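Local coordinates for protein Syntaxin1 (Monosiga brevicollis, PDB 2XHE) that probably acts as a SNARE of the syntaxin family, binding partner SNAREs in membrane fusion and transport, at residues 49-63 with 97-111. Residues are numbered along the deposited sequence; the frame is centred on the assembly and turned at random.
Sequences RVKRIRDNIEDIEQA and ISALGNKIRADLKQI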
# COMPACT_ATOMS: atom_id res chain seq x y z
N ARG B 49 -31.79 -2.05 0.51
CA ARG B 49 -31.20 -3.37 0.65
C ARG B 49 -29.84 -3.28 1.32
O ARG B 49 -29.51 -4.10 2.19
CB ARG B 49 -31.04 -4.09 -0.69
CG ARG B 49 -32.07 -3.79 -1.75
CD ARG B 49 -32.03 -4.88 -2.81
NE ARG B 49 -32.72 -6.07 -2.34
CZ ARG B 49 -34.00 -6.32 -2.63
NH1 ARG B 49 -34.66 -5.48 -3.41
NH2 ARG B 49 -34.60 -7.42 -2.16
N VAL B 50 -29.02 -2.31 0.93
CA VAL B 50 -27.68 -2.29 1.51
C VAL B 50 -27.68 -1.82 2.97
O VAL B 50 -26.91 -2.34 3.78
CB VAL B 50 -26.59 -1.63 0.59
CG1 VAL B 50 -26.53 -2.35 -0.75
CG2 VAL B 50 -26.82 -0.16 0.38
N LYS B 51 -28.57 -0.89 3.31
CA LYS B 51 -28.85 -0.60 4.72
C LYS B 51 -29.25 -1.91 5.42
O LYS B 51 -28.66 -2.27 6.44
CB LYS B 51 -29.97 0.42 4.87
CG LYS B 51 -29.61 1.63 5.73
CD LYS B 51 -29.08 1.21 7.08
CE LYS B 51 -28.46 2.40 7.80
NZ LYS B 51 -28.40 2.18 9.28
N ARG B 52 -30.23 -2.61 4.85
CA ARG B 52 -30.66 -3.91 5.39
C ARG B 52 -29.48 -4.86 5.59
O ARG B 52 -29.34 -5.43 6.67
CB ARG B 52 -31.72 -4.56 4.49
CG ARG B 52 -32.91 -5.16 5.25
CD ARG B 52 -33.50 -6.41 4.58
NE ARG B 52 -33.61 -6.31 3.13
CZ ARG B 52 -34.34 -5.41 2.48
NH1 ARG B 52 -34.38 -5.41 1.15
NH2 ARG B 52 -35.02 -4.48 3.16
N ILE B 53 -28.65 -5.02 4.54
CA ILE B 53 -27.48 -5.91 4.59
C ILE B 53 -26.48 -5.45 5.66
O ILE B 53 -26.08 -6.25 6.51
CB ILE B 53 -26.77 -6.05 3.19
CG1 ILE B 53 -27.73 -6.60 2.14
CG2 ILE B 53 -25.54 -6.97 3.27
CD1 ILE B 53 -27.33 -6.26 0.75
N ARG B 54 -26.10 -4.18 5.63
CA ARG B 54 -25.21 -3.66 6.67
C ARG B 54 -25.78 -4.00 8.04
O ARG B 54 -25.10 -4.60 8.88
CB ARG B 54 -24.98 -2.15 6.56
CG ARG B 54 -24.34 -1.70 5.27
CD ARG B 54 -23.52 -0.44 5.48
NE ARG B 54 -22.39 -0.43 4.56
CZ ARG B 54 -22.51 -0.32 3.24
NH1 ARG B 54 -23.72 -0.18 2.71
NH2 ARG B 54 -21.43 -0.36 2.46
N ASP B 55 -27.04 -3.63 8.26
CA ASP B 55 -27.73 -3.87 9.53
C ASP B 55 -27.77 -5.34 9.94
O ASP B 55 -27.45 -5.68 11.08
CB ASP B 55 -29.14 -3.28 9.53
CG ASP B 55 -29.15 -1.77 9.75
OD1 ASP B 55 -28.11 -1.22 10.17
OD2 ASP B 55 -30.19 -1.14 9.48
N ASN B 56 -28.16 -6.22 9.02
CA ASN B 56 -28.18 -7.65 9.30
C ASN B 56 -26.79 -8.15 9.67
O ASN B 56 -26.65 -8.92 10.63
CB ASN B 56 -28.69 -8.44 8.09
CG ASN B 56 -30.18 -8.26 7.87
OD1 ASN B 56 -30.86 -7.62 8.66
ND2 ASN B 56 -30.69 -8.85 6.79
N ILE B 57 -25.77 -7.74 8.90
CA ILE B 57 -24.39 -8.13 9.17
C ILE B 57 -23.99 -7.78 10.60
O ILE B 57 -23.52 -8.64 11.35
CB ILE B 57 -23.38 -7.51 8.15
CG1 ILE B 57 -23.45 -8.22 6.81
CG2 ILE B 57 -21.95 -7.60 8.65
CD1 ILE B 57 -22.61 -7.54 5.75
N GLU B 58 -24.18 -6.52 10.99
CA GLU B 58 -23.94 -6.10 12.38
C GLU B 58 -24.71 -6.96 13.39
O GLU B 58 -24.16 -7.39 14.40
CB GLU B 58 -24.26 -4.61 12.58
CG GLU B 58 -23.39 -3.65 11.78
CD GLU B 58 -23.64 -2.19 12.14
OE1 GLU B 58 -24.25 -1.93 13.21
OE2 GLU B 58 -23.22 -1.30 11.37
N ASP B 59 -25.99 -7.22 13.11
CA ASP B 59 -26.79 -8.11 13.95
C ASP B 59 -26.10 -9.46 14.10
O ASP B 59 -25.82 -9.90 15.21
CB ASP B 59 -28.20 -8.29 13.38
CG ASP B 59 -29.11 -7.09 13.65
OD1 ASP B 59 -28.75 -6.25 14.51
OD2 ASP B 59 -30.17 -6.99 13.00
N ILE B 60 -25.82 -10.11 12.96
CA ILE B 60 -25.11 -11.38 12.97
C ILE B 60 -23.81 -11.30 13.79
O ILE B 60 -23.51 -12.21 14.57
CB ILE B 60 -24.79 -11.87 11.55
CG1 ILE B 60 -26.07 -12.05 10.74
CG2 ILE B 60 -24.02 -13.18 11.59
CD1 ILE B 60 -25.86 -12.84 9.46
N GLU B 61 -23.05 -10.22 13.63
CA GLU B 61 -21.80 -10.05 14.37
C GLU B 61 -21.98 -10.16 15.87
O GLU B 61 -21.19 -10.81 16.55
CB GLU B 61 -21.13 -8.71 14.04
CG GLU B 61 -20.40 -8.71 12.72
CD GLU B 61 -19.38 -7.60 12.62
OE1 GLU B 61 -18.21 -7.83 12.99
OE2 GLU B 61 -19.76 -6.49 12.18
N GLN B 62 -23.02 -9.51 16.39
CA GLN B 62 -23.35 -9.55 17.82
C GLN B 62 -23.84 -10.95 18.20
O GLN B 62 -23.40 -11.52 19.19
CB GLN B 62 -24.42 -8.51 18.15
CG GLN B 62 -24.01 -7.46 19.18
CD GLN B 62 -22.99 -6.46 18.65
OE1 GLN B 62 -22.88 -6.25 17.44
NE2 GLN B 62 -22.25 -5.83 19.56
N ALA B 63 -24.75 -11.48 17.39
CA ALA B 63 -25.28 -12.83 17.58
C ALA B 63 -24.19 -13.90 17.66
O ALA B 63 -24.24 -14.79 18.51
CB ALA B 63 -26.28 -13.16 16.47
N ILE B 97 -29.42 -16.15 13.16
CA ILE B 97 -28.20 -15.94 12.39
C ILE B 97 -28.37 -16.53 11.01
O ILE B 97 -27.90 -15.98 10.02
CB ILE B 97 -27.00 -16.56 13.10
CG1 ILE B 97 -26.78 -15.85 14.44
CG2 ILE B 97 -25.74 -16.49 12.20
CD1 ILE B 97 -25.57 -16.30 15.21
N SER B 98 -29.06 -17.66 10.94
CA SER B 98 -29.36 -18.31 9.68
C SER B 98 -30.39 -17.52 8.86
O SER B 98 -30.18 -17.25 7.68
CB SER B 98 -29.82 -19.74 9.95
OG SER B 98 -30.46 -20.29 8.82
N ALA B 99 -31.51 -17.15 9.49
CA ALA B 99 -32.55 -16.36 8.82
C ALA B 99 -32.01 -15.02 8.31
O ALA B 99 -32.38 -14.55 7.23
CB ALA B 99 -33.73 -16.16 9.75
N LEU B 100 -31.15 -14.39 9.12
CA LEU B 100 -30.45 -13.17 8.73
C LEU B 100 -29.46 -13.43 7.60
O LEU B 100 -29.35 -12.65 6.66
CB LEU B 100 -29.73 -12.57 9.93
CG LEU B 100 -30.62 -11.76 10.87
CD1 LEU B 100 -29.87 -11.28 12.09
CD2 LEU B 100 -31.18 -10.60 10.11
N GLY B 101 -28.75 -14.55 7.70
CA GLY B 101 -27.86 -14.99 6.65
C GLY B 101 -28.55 -15.14 5.30
O GLY B 101 -28.09 -14.57 4.31
N ASN B 102 -29.63 -15.90 5.25
CA ASN B 102 -30.34 -16.13 4.00
C ASN B 102 -30.90 -14.87 3.37
O ASN B 102 -30.96 -14.75 2.14
CB ASN B 102 -31.44 -17.19 4.18
CG ASN B 102 -30.87 -18.57 4.41
OD1 ASN B 102 -31.19 -19.24 5.39
ND2 ASN B 102 -30.00 -19.01 3.50
N LYS B 103 -31.32 -13.92 4.19
CA LYS B 103 -31.83 -12.67 3.65
C LYS B 103 -30.68 -11.93 2.98
O LYS B 103 -30.81 -11.49 1.84
CB LYS B 103 -32.47 -11.81 4.75
CG LYS B 103 -33.86 -11.25 4.41
CD LYS B 103 -33.83 -10.21 3.30
CE LYS B 103 -34.97 -10.40 2.30
NZ LYS B 103 -36.31 -10.12 2.88
N ILE B 104 -29.57 -11.81 3.69
CA ILE B 104 -28.37 -11.17 3.16
C ILE B 104 -27.98 -11.80 1.83
O ILE B 104 -27.65 -11.10 0.87
CB ILE B 104 -27.17 -11.29 4.12
CG1 ILE B 104 -27.27 -10.24 5.23
CG2 ILE B 104 -25.88 -11.12 3.38
CD1 ILE B 104 -26.53 -10.62 6.50
N ARG B 105 -28.03 -13.13 1.78
CA ARG B 105 -27.66 -13.83 0.55
C ARG B 105 -28.65 -13.54 -0.58
O ARG B 105 -28.26 -13.41 -1.74
CB ARG B 105 -27.47 -15.33 0.78
CG ARG B 105 -27.27 -16.10 -0.51
CD ARG B 105 -26.36 -17.28 -0.35
NE ARG B 105 -26.80 -18.17 0.71
CZ ARG B 105 -26.67 -19.49 0.67
NH1 ARG B 105 -26.12 -20.08 -0.40
NH2 ARG B 105 -27.10 -20.23 1.69
N ALA B 106 -29.92 -13.41 -0.23
CA ALA B 106 -30.93 -13.17 -1.25
C ALA B 106 -30.91 -11.72 -1.72
O ALA B 106 -31.16 -11.44 -2.89
CB ALA B 106 -32.30 -13.56 -0.73
N ASP B 107 -30.62 -10.80 -0.80
CA ASP B 107 -30.50 -9.40 -1.17
C ASP B 107 -29.27 -9.22 -2.07
O ASP B 107 -29.33 -8.49 -3.05
CB ASP B 107 -30.42 -8.48 0.07
CG ASP B 107 -31.78 -8.25 0.73
OD1 ASP B 107 -32.82 -8.34 0.05
OD2 ASP B 107 -31.79 -7.95 1.95
N LEU B 108 -28.17 -9.90 -1.74
CA LEU B 108 -26.98 -9.85 -2.60
C LEU B 108 -27.28 -10.39 -4.00
O LEU B 108 -27.11 -9.67 -4.99
CB LEU B 108 -25.80 -10.60 -1.98
CG LEU B 108 -25.13 -9.90 -0.80
CD1 LEU B 108 -24.00 -10.74 -0.22
CD2 LEU B 108 -24.67 -8.49 -1.18
N LYS B 109 -27.75 -11.64 -4.08
CA LYS B 109 -28.10 -12.23 -5.37
C LYS B 109 -29.02 -11.32 -6.17
O LYS B 109 -28.82 -11.13 -7.37
CB LYS B 109 -28.73 -13.62 -5.21
CG LYS B 109 -27.69 -14.74 -5.16
CD LYS B 109 -28.31 -16.10 -4.93
CE LYS B 109 -27.23 -17.16 -4.72
NZ LYS B 109 -27.80 -18.50 -4.37
N GLN B 110 -30.01 -10.74 -5.51
CA GLN B 110 -30.94 -9.84 -6.18
C GLN B 110 -30.18 -8.68 -6.83
O GLN B 110 -30.47 -8.30 -7.96
CB GLN B 110 -32.02 -9.35 -5.20
CG GLN B 110 -32.99 -8.30 -5.77
CD GLN B 110 -33.61 -8.70 -7.10
OE1 GLN B 110 -33.73 -9.89 -7.42
NE2 GLN B 110 -34.00 -7.70 -7.90
N ILE B 111 -29.18 -8.14 -6.12
CA ILE B 111 -28.42 -7.00 -6.65
C ILE B 111 -27.51 -7.44 -7.79
O ILE B 111 -27.27 -6.68 -8.73
CB ILE B 111 -27.58 -6.30 -5.55
CG1 ILE B 111 -28.45 -5.94 -4.35
CG2 ILE B 111 -26.93 -5.04 -6.12
CD1 ILE B 111 -27.73 -5.15 -3.26
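The carboxylate of Asp107 is gripped by two arginines, Arg49 and Arg52, one turn apart on the facing helix. The two helices are neighbours in the antiparallel helical bundle of the syntaxin N-terminal region, the Habc domain, their segments 153° apart with axes 9.7 Å from each other. Asp107 OD2 takes a straight bond from Arg52 NE at 2.7 Å, on its syn side and near the guanidinium plane. Asp107 OD1 receives Arg49 NH2 at 3.0 Å, almost in line with its C-O bond, with weak additions from Arg49 NE and Arg52 NH1. The Arg49 guanidinium stands 73° from the carboxylate plane, and Gln110 CG covers the centre of one of its faces. A bend at chi3 (79°) turns this guanidinium onto Asp107, while Arg49 CD lies along Ile111. The buried acid is thus met by two positive groups, which probably keep it ionised.

Beneath the ionic network, isoleucines interlock as knobs into holes: Ile53 fits among Ile104, Asp107, Leu108 and Ile111, and Ile104 enters the hole formed by Ile53, Asn56, Ile57 and Ile60. Their branched side chains fill these holes through long CG1 arms; Ile104 CD1 reaches Ile60 CD1 at 3.8 Å, and the Ile104 side chain also touches Phe147 of helix 131-171, the third helix packed here. Asn56 points at helix 97-111, its aliphatic CB against Ile104 CD1 and its amide beside Leu100 CD2. Small Ala63 leaves room for Ile97, whose CG1 lies against Ala63 CB, while Ile97 CG2 meets Ile60 CG2 at 3.8 Å.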